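Local coordinates for protein SusD homolog (Bacteroides thetaiotaomicron VPI-5482, PDB 3IHV) that probably binds glycans at the outer membrane surface for uptake by a partner transporter, as other members of the SusD family do, at residues 19-22 with 23-27; 106-109 with 110-114; 115-118 with 119-123. All blocks are in the same frame, centred on the assembly; numbering follows the deposited sequence.

Contact 1 (19-22 with 23-27); sequences EAKD and VLLGV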
ATOM      1  N   GLU A  19      21.220  15.788  15.590  1.00 10.79           N
ATOM      2  CA  GLU A  19      20.638  16.841  14.748  1.00 10.70           C
ATOM      3  C   GLU A  19      20.289  16.296  13.380  1.00  9.90           C
ATOM      4  O   GLU A  19      19.242  16.636  12.826  1.00  9.95           O
ATOM      5  CB  GLU A  19      21.568  18.041  14.622  1.00 10.65           C
ATOM      6  CG  GLU A  19      21.773  18.753  15.935  1.00 12.66           C
ATOM      7  CD  GLU A  19      22.643  19.967  15.837  1.00 13.87           C
ATOM      8  OE1 GLU A  19      23.057  20.379  14.726  1.00 15.77           O
ATOM      9  OE2 GLU A  19      22.912  20.516  16.903  1.00 13.54           O
ATOM     10  N   ALA A  20      21.149  15.436  12.835  1.00  9.42           N
ATOM     11  CA  ALA A  20      20.893  14.822  11.539  1.00  8.89           C
ATOM     12  C   ALA A  20      19.621  13.985  11.604  1.00  9.01           C
ATOM     13  O   ALA A  20      18.818  13.963  10.645  1.00  9.79           O
ATOM     14  CB  ALA A  20      22.086  13.946  11.086  1.00  8.44           C
ATOM     15  N   LYS A  21      19.449  13.281  12.727  1.00  8.56           N
ATOM     16  CA  LYS A  21      18.314  12.415  12.921  1.00  8.85           C
ATOM     17  C   LYS A  21      17.017  13.234  12.818  1.00  8.33           C
ATOM     18  O   LYS A  21      16.056  12.805  12.203  1.00  7.12           O
ATOM     19  CB  LYS A  21      18.383  11.722  14.286  1.00  9.05           C
ATOM     20  CG  LYS A  21      17.266  10.712  14.445  1.00 12.69           C
ATOM     21  CD  LYS A  21      17.170  10.018  15.782  1.00 17.61           C
ATOM     22  CE  LYS A  21      16.503  10.855  16.822  1.00 22.44           C
ATOM     23  NZ  LYS A  21      15.916   9.946  17.852  1.00 25.79           N
ATOM     24  N   ASP A  22      17.002  14.390  13.455  1.00  9.40           N
ATOM     25  CA  ASP A  22      15.830  15.279  13.440  0.50 10.14           C
ATOM     26  C   ASP A  22      15.427  15.604  11.993  1.00  9.64           C
ATOM     27  O   ASP A  22      14.234  15.557  11.635  1.00 10.53           O
ATOM     28  CB  ASP A  22      16.158  16.548  14.265  0.50 11.04           C
ATOM     29  CG  ASP A  22      14.985  17.535  14.376  0.50 12.72           C
ATOM     30  OD1 ASP A  22      13.826  17.107  14.528  0.50 13.83           O
ATOM     31  OD2 ASP A  22      15.254  18.764  14.356  0.50 16.58           O
ATOM     32  N   VAL A  23      16.418  15.917  11.148  1.00  8.26           N
ATOM     33  CA  VAL A  23      16.147  16.261   9.724  1.00  7.56           C
ATOM     34  C   VAL A  23      15.670  15.021   8.971  1.00  7.62           C
ATOM     35  O   VAL A  23      14.726  15.072   8.164  1.00  8.54           O
ATOM     36  CB  VAL A  23      17.369  16.880   9.038  1.00  7.60           C
ATOM     37  CG1 VAL A  23      17.049  17.156   7.567  1.00  7.29           C
ATOM     38  CG2 VAL A  23      17.862  18.160   9.815  1.00  8.73           C
ATOM     39  N   LEU A  24      16.269  13.868   9.270  1.00  7.27           N
ATOM     40  CA  LEU A  24      15.830  12.602   8.658  1.00  5.70           C
ATOM     41  C   LEU A  24      14.371  12.288   8.964  1.00  6.18           C
ATOM     42  O   LEU A  24      13.618  11.866   8.108  1.00  7.70           O
ATOM     43  CB  LEU A  24      16.688  11.424   9.151  1.00  5.84           C
ATOM     44  CG  LEU A  24      16.245  10.038   8.716  1.00  5.86           C
ATOM     45  CD1 LEU A  24      16.405   9.856   7.230  1.00  7.92           C
ATOM     46  CD2 LEU A  24      17.048   8.976   9.504  1.00  4.46           C
ATOM     47  N   LEU A  25      13.962  12.492  10.204  1.00  7.06           N
ATOM     48  CA  LEU A  25      12.589  12.258  10.586  1.00  6.70           C
ATOM     49  C   LEU A  25      11.625  13.156   9.796  1.00  6.65           C
ATOM     50  O   LEU A  25      10.489  12.764   9.563  1.00  6.50           O
ATOM     51  CB  LEU A  25      12.417  12.399  12.107  1.00  7.22           C
ATOM     52  CG  LEU A  25      13.047  11.247  12.936  1.00  8.08           C
ATOM     53  CD1 LEU A  25      12.801  11.520  14.426  1.00 12.23           C
ATOM     54  CD2 LEU A  25      12.554   9.905  12.581  1.00 12.14           C
ATOM     55  N   GLY A  26      12.084  14.329   9.369  1.00  7.52           N
ATOM     56  CA  GLY A  26      11.282  15.189   8.506  1.00  7.45           C
ATOM     57  C   GLY A  26      11.047  14.604   7.112  1.00  7.82           C
ATOM     58  O   GLY A  26      10.019  14.889   6.454  1.00  7.65           O
ATOM     59  N   VAL A  27      11.992  13.789   6.627  1.00  7.37           N
ATOM     60  CA  VAL A  27      11.802  13.095   5.369  1.00  7.54           C
ATOM     61  C   VAL A  27      10.690  12.050   5.558  1.00  7.63           C
ATOM     62  O   VAL A  27       9.760  11.940   4.740  1.00  8.14           O
ATOM     63  CB  VAL A  27      13.108  12.411   4.843  1.00  7.82           C
ATOM     64  CG1 VAL A  27      12.870  11.839   3.416  1.00  7.47           C
ATOM     65  CG2 VAL A  27      14.291  13.425   4.846  1.00  6.44           C
TER
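Lys21 and Leu25, one turn apart, meet through different first torsions: Lys21 sends CG anti to its own N (chi1 -175°), while Leu25 holds CG beside its N (chi1 -72°), which leans the leucine back along the helix toward Lys21. The result is a loose brush of lysine CE against leucine CD1 at 4.5 Å and a closer approach of Leu25 CG to Lys21 O, 3.5 Å. That carbonyl is already engaged, since Leu25 N donates to Lys21 O at 2.9 Å, nearly along the C=O axis. Leu24 N repeats the pattern on Ala20 O, also at 2.9 Å, with the donor in the carbonyl plane. The flanking steps are slacker: Val23 N to Glu19 O and Gly26 N to Asp22 O are both weak bonds of 3.4 Å. Val23 presses CG2 to within 3.6 Å of Glu19 O, and Leu24 CB lies 3.4 Å from Lys21 O. Glu19 OE1 accepts from Asn15 N, and Lys21 NZ makes a long, weak ion pair with Glu187. On the buried side Ala20, Val23 and Leu24 pack on helix 75-101, and Leu24 also reaches helix 107-135. This is the i to i+4 pattern of an amphipathic alpha-helix, here helix 17-29, laid with its apolar side on the helical bundle of a SusD-family protein.

Contact 2 (106-109 with 110-114); sequences TTTD and KKLAT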
ATOM      1  N   THR A 106      31.808  12.360  15.223  1.00  5.89           N
ATOM      2  CA  THR A 106      32.570  11.380  16.018  1.00  6.02           C
ATOM      3  C   THR A 106      32.414  10.016  15.364  1.00  5.36           C
ATOM      4  O   THR A 106      31.519   9.828  14.560  1.00  4.74           O
ATOM      5  CB  THR A 106      31.985  11.257  17.462  1.00  6.07           C
ATOM      6  OG1 THR A 106      30.631  10.797  17.378  1.00  6.10           O
ATOM      7  CG2 THR A 106      32.041  12.596  18.169  1.00  7.90           C
ATOM      8  N   THR A 107      33.271   9.065  15.707  1.00  5.61           N
ATOM      9  CA  THR A 107      33.179   7.700  15.162  1.00  6.21           C
ATOM     10  C   THR A 107      31.780   7.104  15.279  1.00  5.23           C
ATOM     11  O   THR A 107      31.250   6.546  14.332  1.00  3.63           O
ATOM     12  CB  THR A 107      34.200   6.823  15.888  1.00  7.06           C
ATOM     13  OG1 THR A 107      35.480   7.424  15.687  1.00  7.95           O
ATOM     14  CG2 THR A 107      34.195   5.399  15.355  1.00  9.08           C
ATOM     15  N   THR A 108      31.191   7.236  16.466  1.00  5.23           N
ATOM     16  CA  THR A 108      29.838   6.747  16.722  1.00  6.04           C
ATOM     17  C   THR A 108      28.829   7.393  15.824  1.00  4.73           C
ATOM     18  O   THR A 108      27.964   6.743  15.269  1.00  5.40           O
ATOM     19  CB  THR A 108      29.444   7.041  18.181  1.00  5.46           C
ATOM     20  OG1 THR A 108      30.289   6.273  19.022  1.00  8.48           O
ATOM     21  CG2 THR A 108      27.999   6.692  18.451  1.00  7.75           C
ATOM     22  N   ASP A 109      28.943   8.694  15.680  1.00  4.54           N
ATOM     23  CA  ASP A 109      28.001   9.446  14.843  1.00  4.57           C
ATOM     24  C   ASP A 109      28.186   9.217  13.355  1.00  4.81           C
ATOM     25  O   ASP A 109      27.199   9.301  12.619  1.00  4.47           O
ATOM     26  CB  ASP A 109      28.073  10.949  15.152  1.00  5.48           C
ATOM     27  CG  ASP A 109      27.337  11.309  16.441  1.00  7.65           C
ATOM     28  OD1 ASP A 109      27.002  10.375  17.164  1.00  7.95           O
ATOM     29  OD2 ASP A 109      27.146  12.519  16.733  1.00  8.03           O
ATOM     30  N   LYS A 110      29.422   8.962  12.900  1.00  4.71           N
ATOM     31  CA  LYS A 110      29.626   8.631  11.473  1.00  5.24           C
ATOM     32  C   LYS A 110      28.881   7.357  11.120  1.00  5.51           C
ATOM     33  O   LYS A 110      28.294   7.248  10.042  1.00  4.17           O
ATOM     34  CB  LYS A 110      31.115   8.432  11.121  1.00  5.19           C
ATOM     35  CG  LYS A 110      31.963   9.655  11.221  1.00  8.46           C
ATOM     36  CD  LYS A 110      33.407   9.226  10.860  1.00 11.97           C
ATOM     37  CE  LYS A 110      34.439  10.237  11.136  1.00 15.16           C
ATOM     38  NZ  LYS A 110      34.240  11.466  10.400  1.00 14.51           N
ATOM     39  N   LYS A 111      28.889   6.385  12.041  1.00  4.84           N
ATOM     40  CA  LYS A 111      28.205   5.123  11.810  1.00  4.94           C
ATOM     41  C   LYS A 111      26.705   5.362  11.679  1.00  4.58           C
ATOM     42  O   LYS A 111      26.050   4.916  10.719  1.00  3.83           O
ATOM     43  CB  LYS A 111      28.513   4.153  12.934  1.00  5.37           C
ATOM     44  CG  LYS A 111      27.784   2.836  12.851  1.00  8.25           C
ATOM     45  CD  LYS A 111      28.038   2.097  11.518  1.00 12.10           C
ATOM     46  CE  LYS A 111      27.362   0.775  11.545  1.00 14.88           C
ATOM     47  NZ  LYS A 111      27.404   0.078  10.241  1.00 17.72           N
ATOM     48  N   LEU A 112      26.160   6.101  12.637  1.00  4.55           N
ATOM     49  CA  LEU A 112      24.739   6.460  12.591  1.00  4.33           C
ATOM     50  C   LEU A 112      24.431   7.215  11.295  1.00  4.55           C
ATOM     51  O   LEU A 112      23.420   6.936  10.638  1.00  5.91           O
ATOM     52  CB  LEU A 112      24.356   7.279  13.827  1.00  4.38           C
ATOM     53  CG  LEU A 112      24.258   6.483  15.153  1.00  5.13           C
ATOM     54  CD1 LEU A 112      24.194   7.509  16.311  1.00  8.36           C
ATOM     55  CD2 LEU A 112      23.061   5.539  15.179  1.00  6.65           C
ATOM     56  N   ALA A 113      25.310   8.152  10.915  1.00  4.20           N
ATOM     57  CA  ALA A 113      25.128   8.927   9.695  1.00  4.52           C
ATOM     58  C   ALA A 113      25.004   8.032   8.471  1.00  4.00           C
ATOM     59  O   ALA A 113      24.156   8.298   7.636  1.00  4.93           O
ATOM     60  CB  ALA A 113      26.237   9.963   9.502  1.00  3.70           C
ATOM     61  N   THR A 114      25.786   6.948   8.386  1.00  4.03           N
ATOM     62  CA  THR A 114      25.651   6.051   7.241  1.00  4.54           C
ATOM     63  C   THR A 114      24.284   5.359   7.249  1.00  4.95           C
ATOM     64  O   THR A 114      23.657   5.181   6.208  1.00  4.01           O
ATOM     65  CB  THR A 114      26.799   5.012   7.127  1.00  5.23           C
ATOM     66  OG1 THR A 114      26.787   4.100   8.242  1.00  7.07           O
ATOM     67  CG2 THR A 114      28.151   5.731   7.024  1.00  2.99           C
TER
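Leu112 reaches back over Thr108 and Asp109 from one turn on, its CG 3.7 Å from Thr108 O and its CD1 4.1 Å from Asp109 OD1, the leucine and aspartate side chains crossing at a slant. Two residues earlier, Lys110 leans back on Thr106: with CG beside its own N (chi1 -67°), that carbon lies 3.4 Å from Thr106 O, the acceptor for Lys110 N at 2.8 Å. Ala113 N closes the next turn on Asp109 O, again at 2.8 Å, whereas the two bonds between, from Lys111 N to Thr107 O and from Leu112 N to Thr108 O, stretch to 3.3 Å. Behind this first shell stands the cap. Thr106, at the N-cap, accepts from Asp109 N through OG1 at 3.2 Å and so fixes the start of helix 107-135. Farther out, Asp109 OD2 takes the N-H of Ala17, Lys110 NZ donates to Ile102 O, and Lys111 forms a cation-pi pair with Tyr185. The acidic Asp109 in the first turn would probably interact favourably with the positive end of the helix dipole, while its carboxylate also binds the start of helix 17-29.

Contact 3 (115-118 with 119-123); sequences LYIA and EARAL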
ATOM      1  N   LEU A 115      23.823   4.978   8.430  1.00  3.78           N
ATOM      2  CA  LEU A 115      22.486   4.392   8.529  1.00  5.16           C
ATOM      3  C   LEU A 115      21.432   5.404   8.067  1.00  4.45           C
ATOM      4  O   LEU A 115      20.522   5.066   7.308  1.00  5.00           O
ATOM      5  CB  LEU A 115      22.194   3.920   9.956  1.00  5.32           C
ATOM      6  CG  LEU A 115      23.119   2.884  10.568  1.00 10.26           C
ATOM      7  CD1 LEU A 115      22.471   2.284  11.843  1.00 10.41           C
ATOM      8  CD2 LEU A 115      23.469   1.789   9.556  1.00 12.43           C
ATOM      9  N   TYR A 116      21.568   6.648   8.512  1.00  4.72           N
ATOM     10  CA  TYR A 116      20.619   7.688   8.142  1.00  4.88           C
ATOM     11  C   TYR A 116      20.644   7.990   6.652  1.00  5.20           C
ATOM     12  O   TYR A 116      19.582   8.260   6.074  1.00  4.83           O
ATOM     13  CB  TYR A 116      20.814   8.984   8.968  1.00  4.57           C
ATOM     14  CG  TYR A 116      20.771   8.845  10.468  1.00  4.91           C
ATOM     15  CD1 TYR A 116      20.206   7.743  11.093  1.00  6.36           C
ATOM     16  CD2 TYR A 116      21.271   9.849  11.265  1.00  7.25           C
ATOM     17  CE1 TYR A 116      20.207   7.656  12.469  1.00  7.10           C
ATOM     18  CE2 TYR A 116      21.222   9.782  12.618  1.00  7.12           C
ATOM     19  CZ  TYR A 116      20.690   8.687  13.215  1.00  8.25           C
ATOM     20  OH  TYR A 116      20.699   8.644  14.595  1.00  8.28           O
ATOM     21  N   ILE A 117      21.837   7.928   6.029  1.00  5.30           N
ATOM     22  CA  ILE A 117      21.987   8.071   4.594  1.00  4.84           C
ATOM     23  C   ILE A 117      21.212   6.960   3.924  1.00  5.46           C
ATOM     24  O   ILE A 117      20.467   7.198   2.966  1.00  6.32           O
ATOM     25  CB  ILE A 117      23.488   8.060   4.158  1.00  4.65           C
ATOM     26  CG1 ILE A 117      24.161   9.382   4.579  1.00  3.91           C
ATOM     27  CG2 ILE A 117      23.626   7.825   2.628  1.00  4.31           C
ATOM     28  CD1 ILE A 117      25.719   9.345   4.601  1.00  5.83           C
ATOM     29  N   ALA A 118      21.364   5.739   4.442  1.00  5.30           N
ATOM     30  CA  ALA A 118      20.666   4.596   3.888  1.00  5.68           C
ATOM     31  C   ALA A 118      19.143   4.757   3.986  1.00  5.18           C
ATOM     32  O   ALA A 118      18.409   4.395   3.058  1.00  6.89           O
ATOM     33  CB  ALA A 118      21.136   3.290   4.628  1.00  5.21           C
ATOM     34  N   GLU A 119      18.658   5.222   5.134  1.00  6.28           N
ATOM     35  CA  GLU A 119      17.218   5.472   5.356  1.00  5.47           C
ATOM     36  C   GLU A 119      16.681   6.514   4.404  1.00  5.18           C
ATOM     37  O   GLU A 119      15.619   6.325   3.816  1.00  6.08           O
ATOM     38  CB  GLU A 119      16.925   5.891   6.797  1.00  5.62           C
ATOM     39  CG  GLU A 119      17.211   4.803   7.810  1.00  5.14           C
ATOM     40  CD  GLU A 119      16.889   5.256   9.211  1.00  6.17           C
ATOM     41  OE1 GLU A 119      15.715   5.653   9.425  1.00  5.80           O
ATOM     42  OE2 GLU A 119      17.786   5.233  10.097  1.00  8.52           O
ATOM     43  N   ALA A 120      17.424   7.582   4.199  1.00  4.83           N
ATOM     44  CA  ALA A 120      16.978   8.637   3.281  1.00  5.35           C
ATOM     45  C   ALA A 120      16.948   8.151   1.860  1.00  5.09           C
ATOM     46  O   ALA A 120      16.040   8.518   1.090  1.00  5.86           O
ATOM     47  CB  ALA A 120      17.880   9.911   3.426  1.00  4.80           C
ATOM     48  N   ARG A 121      17.949   7.373   1.470  1.00  5.78           N
ATOM     49  CA  ARG A 121      18.011   6.823   0.134  1.00  5.68           C
ATOM     50  C   ARG A 121      16.882   5.811  -0.070  1.00  6.47           C
ATOM     51  O   ARG A 121      16.328   5.754  -1.176  1.00  7.26           O
ATOM     52  CB  ARG A 121      19.381   6.187  -0.168  1.00  5.45           C
ATOM     53  CG  ARG A 121      20.510   7.187  -0.260  1.00  4.71           C
ATOM     54  CD  ARG A 121      21.793   6.606  -0.870  1.00  7.24           C
ATOM     55  NE  ARG A 121      21.633   6.305  -2.295  1.00  7.39           N
ATOM     56  CZ  ARG A 121      22.613   5.895  -3.106  1.00  7.24           C
ATOM     57  NH1 ARG A 121      23.843   5.708  -2.655  1.00  7.51           N
ATOM     58  NH2 ARG A 121      22.358   5.656  -4.376  1.00  8.28           N
ATOM     59  N   ALA A 122      16.570   5.009   0.953  1.00  5.66           N
ATOM     60  CA  ALA A 122      15.461   4.052   0.856  1.00  6.34           C
ATOM     61  C   ALA A 122      14.141   4.806   0.656  1.00  6.55           C
ATOM     62  O   ALA A 122      13.329   4.424  -0.178  1.00  6.46           O
ATOM     63  CB  ALA A 122      15.399   3.126   2.089  1.00  6.62           C
ATOM     64  N   LEU A 123      13.945   5.886   1.400  1.00  7.27           N
ATOM     65  CA  LEU A 123      12.743   6.712   1.265  1.00  6.71           C
ATOM     66  C   LEU A 123      12.684   7.304  -0.140  1.00  7.22           C
ATOM     67  O   LEU A 123      11.635   7.274  -0.794  1.00  6.73           O
ATOM     68  CB  LEU A 123      12.737   7.793   2.318  1.00  6.80           C
ATOM     69  CG  LEU A 123      12.295   7.354   3.734  1.00  5.96           C
ATOM     70  CD1 LEU A 123      12.755   8.360   4.774  1.00  8.06           C
ATOM     71  CD2 LEU A 123      10.777   7.073   3.811  1.00  8.96           C
TER
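Tyr116 and Glu119 run alongside each other in one direction, and the carboxylate atom OE2 sits beside the rim of the ring, close to its plane, where it faces the C-H at CD1 from 3.6 Å. The carboxylate is turned 80° against the ring. This is the tight, buried side. Glu119 keeps CG beside its own N (chi1 -65°), which lays that carbon 3.4 Å from Leu115 O, and Glu119 N bonds to the same carbonyl at 2.9 Å. Beyond the helix, OE1 is bonded to the hydroxyl of Tyr28 and OE2 forms salt bridges to both Arg186 and Arg192. Looser is the meeting of the Ile117 and Arg121 side chains, both partly exposed: they touch through CG2 and CD, 4.1 Å apart. The closer approach here is to the backbone, Arg121 CG coming within 3.2 Å of Ile117 O. The arginine chain then bends at chi3 (69°) and carries the guanidinium off, its NE in a salt bridge to Asp169. With an alanine at Glu119, Arg186 and Arg192 would probably lose their shared counter-charge and the Tyr28 hydroxyl this partner. Two arginines on one oxygen would be expected to favour the ionised carboxylate and would probably stabilise the negative charge of this buried side chain, where helix 107-135 meets the arginines Arg186 and Arg192.

Overall arrangement
From the N terminus, contact 1 comes first, inside helix 17-29; contact 2 follows at the start of helix 107-135, and contact 3 directly after contact 2 on the same helix. Each is local, so none closes a long loop, and none nests or crosses. The spatial link is made between helices. Contact 1 touches contact 3, where Leu24 CD2 lies 3.6 Å from Glu119 OE1 and Val27 CG1 lies 3.7 Å from Leu123 CD1. Contacts 1 and 2 stay about 6 Å apart at their nearest atoms. Helix 75-101 joins contacts 1 and 3 through Phe94, and helix 159-176 meets contact 3 as well, so four helices of the N-terminal part are drawn together.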